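Local coordinates for protein 3-hydroxy-3-methylglutaryl-CoA lyase (Acinetobacter baumannii, PDB 6NDS) that is a lyase of the HMGL-like family, built on a TIM barrel, that binds coenzyme A and a zinc ion, at residues A[147-153]-A[181-187]. Numbering follows the deposited sequence.
Sequences NGTVATT and NITLADT
Neighbouring strands of the TIM barrel, 145-151 and 182-186, meet here as the two arms of a beta-alpha-beta unit whose crossover is helix 164-176; the pairing shows how neighbouring parallel strands bond and how the pattern changes where they run into loops. Gly148 and Val150 donate their backbone N-H to the O of Asn181 and Thr183, while the N-H groups of Thr183 and Ala185 return bonds to the O of Gly148 and Val150. Beyond strand 147-151 the regular register breaks: Thr152 N is badly angled toward Ala185 O, and Thr153 N takes that oxygen instead, at 3.1 Å. The axes of the short strand segments cross at -19°, 4.5 Å apart at their closest.

Inside the barrel, Thr149 and Thr183 stand side by side and point the same way, with Thr149 OG1 3.4 Å from Thr183 CB; that hydroxyl is hydrogen-bonded to Asn108 on the next strand. Asn147 crosses Thr183 at about a right angle. Because its CG lies anti to the backbone N (chi1 -170°), the amide swings toward the other strand, and ND2 donates to Thr183 OG1 at 2.9 Å, the hydroxyl lying 18° out of the amide plane. Asn108 OD1 takes a second bond from the same ND2, so three strands are tied together by buried polar groups.

On the helix-facing side, Val150 CB comes within 4.3 Å of Leu184 CD2, and Val150 also packs on Leu170 and Tyr174 of the crossover helix. Its O is gripped twice, by Ala185 N at 3.0 Å and by Thr153 OG1 at 2.8 Å, arriving from opposite faces of the carbonyl plane.

The side chain of Thr187 lies about 5 Å from the bound zinc ion. Its OG1, hydrogen-bonded also to a citric acid probably from the crystallisation liquor, accepts a nearly straight bond from Thr152 N, 3.0 Å long.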
loop_
_atom_site.group_PDB
_atom_site.type_symbol
_atom_site.label_atom_id
_atom_site.label_comp_id
_atom_site.label_asym_id
_atom_site.label_seq_id
_atom_site.Cartn_x
_atom_site.Cartn_y
_atom_site.Cartn_z
ATOM N N ASN A 147 -16.902 18.657 14.314
ATOM C CA ASN A 147 -15.982 18.437 13.209
ATOM C C ASN A 147 -16.802 18.464 11.928
ATOM O O ASN A 147 -17.921 17.948 11.906
ATOM C CB ASN A 147 -15.273 17.089 13.354
ATOM C CG ASN A 147 -14.136 16.909 12.357
ATOM O OD1 ASN A 147 -13.023 17.383 12.593
ATOM N ND2 ASN A 147 -14.410 16.213 11.244
ATOM N N GLY A 148 -16.266 19.081 10.875
ATOM C CA GLY A 148 -16.957 19.086 9.598
ATOM C C GLY A 148 -16.221 18.253 8.565
ATOM O O GLY A 148 -15.067 18.550 8.237
ATOM N N THR A 149 -16.865 17.211 8.046
ATOM C CA THR A 149 -16.261 16.342 7.042
ATOM C C THR A 149 -16.772 16.679 5.650
ATOM O O THR A 149 -17.974 16.883 5.444
ATOM C CB THR A 149 -16.549 14.867 7.339
ATOM O OG1 THR A 149 -15.891 14.480 8.550
ATOM C CG2 THR A 149 -16.055 13.961 6.204
ATOM N N VAL A 150 -15.854 16.724 4.695
ATOM C CA VAL A 150 -16.195 16.785 3.281
ATOM C C VAL A 150 -15.807 15.443 2.681
ATOM O O VAL A 150 -14.611 15.159 2.511
ATOM C CB VAL A 150 -15.484 17.939 2.564
ATOM C CG1 VAL A 150 -15.986 18.040 1.126
ATOM C CG2 VAL A 150 -15.690 19.247 3.316
ATOM N N ALA A 151 -16.811 14.607 2.389
ATOM C CA ALA A 151 -16.586 13.339 1.707
ATOM C C ALA A 151 -16.416 13.563 0.199
ATOM O O ALA A 151 -16.679 14.646 -0.329
ATOM C CB ALA A 151 -17.736 12.367 1.982
ATOM N N THR A 152 -15.953 12.515 -0.491
ATOM C CA THR A 152 -15.580 12.543 -1.910
ATOM C C THR A 152 -14.763 13.786 -2.266
ATOM O O THR A 152 -14.938 14.366 -3.341
ATOM C CB THR A 152 -16.812 12.408 -2.828
ATOM O OG1 THR A 152 -17.692 13.533 -2.685
ATOM C CG2 THR A 152 -17.593 11.132 -2.508
ATOM N N THR A 153 -13.838 14.177 -1.381
ATOM C CA THR A 153 -13.010 15.356 -1.633
ATOM C C THR A 153 -12.143 15.171 -2.872
ATOM O O THR A 153 -11.902 16.125 -3.626
ATOM C CB THR A 153 -12.134 15.648 -0.405
ATOM O OG1 THR A 153 -12.935 16.273 0.607
ATOM C CG2 THR A 153 -10.951 16.565 -0.750
ATOM N N ASN A 181 -12.580 22.646 12.806
ATOM C CA ASN A 181 -11.995 21.323 12.621
ATOM C C ASN A 181 -12.658 20.659 11.423
ATOM O O ASN A 181 -13.889 20.507 11.387
ATOM C CB ASN A 181 -12.143 20.470 13.878
ATOM C CG ASN A 181 -11.122 20.833 14.940
ATOM O OD1 ASN A 181 -10.495 21.887 14.875
ATOM N ND2 ASN A 181 -10.939 19.954 15.914
ATOM N N ILE A 182 -11.836 20.244 10.458
ATOM C CA ILE A 182 -12.284 19.804 9.141
ATOM C C ILE A 182 -11.640 18.464 8.816
ATOM O O ILE A 182 -10.437 18.281 9.031
ATOM C CB ILE A 182 -11.910 20.846 8.054
ATOM C CG1 ILE A 182 -12.540 22.211 8.350
ATOM C CG2 ILE A 182 -12.281 20.341 6.668
ATOM C CD1 ILE A 182 -14.050 22.194 8.385
ATOM N N THR A 183 -12.428 17.535 8.282
ATOM C CA THR A 183 -11.894 16.304 7.706
ATOM C C THR A 183 -12.102 16.313 6.200
ATOM O O THR A 183 -13.216 16.554 5.725
ATOM C CB THR A 183 -12.571 15.070 8.300
ATOM O OG1 THR A 183 -12.280 14.997 9.706
ATOM C CG2 THR A 183 -12.097 13.763 7.600
ATOM N N LEU A 184 -11.037 16.032 5.454
ATOM C CA LEU A 184 -11.146 15.763 4.024
ATOM C C LEU A 184 -11.060 14.261 3.825
ATOM O O LEU A 184 -10.044 13.643 4.176
ATOM C CB LEU A 184 -10.047 16.468 3.232
ATOM C CG LEU A 184 -9.967 17.966 3.458
ATOM C CD1 LEU A 184 -8.793 18.540 2.652
ATOM C CD2 LEU A 184 -11.287 18.639 3.071
ATOM N N ALA A 185 -12.102 13.676 3.243
ATOM C CA ALA A 185 -12.192 12.226 3.129
ATOM C C ALA A 185 -12.106 11.784 1.672
ATOM O O ALA A 185 -12.823 12.313 0.814
ATOM C CB ALA A 185 -13.488 11.722 3.771
ATOM N N ASP A 186 -11.257 10.778 1.417
ATOM C CA ASP A 186 -11.153 10.090 0.120
ATOM C C ASP A 186 -11.980 8.806 0.192
ATOM O O ASP A 186 -11.470 7.699 0.389
ATOM C CB ASP A 186 -9.693 9.796 -0.198
ATOM C CG ASP A 186 -9.514 9.166 -1.552
ATOM O OD1 ASP A 186 -10.460 9.235 -2.357
ATOM O OD2 ASP A 186 -8.432 8.600 -1.812
ATOM N N THR A 187 -13.284 8.975 -0.024
ATOM C CA THR A 187 -14.276 7.949 0.294
ATOM C C THR A 187 -14.057 6.643 -0.466
ATOM O O THR A 187 -14.245 5.556 0.097
ATOM C CB THR A 187 -15.661 8.510 -0.002
ATOM O OG1 THR A 187 -15.788 9.766 0.667
ATOM C CG2 THR A 187 -16.756 7.550 0.477
#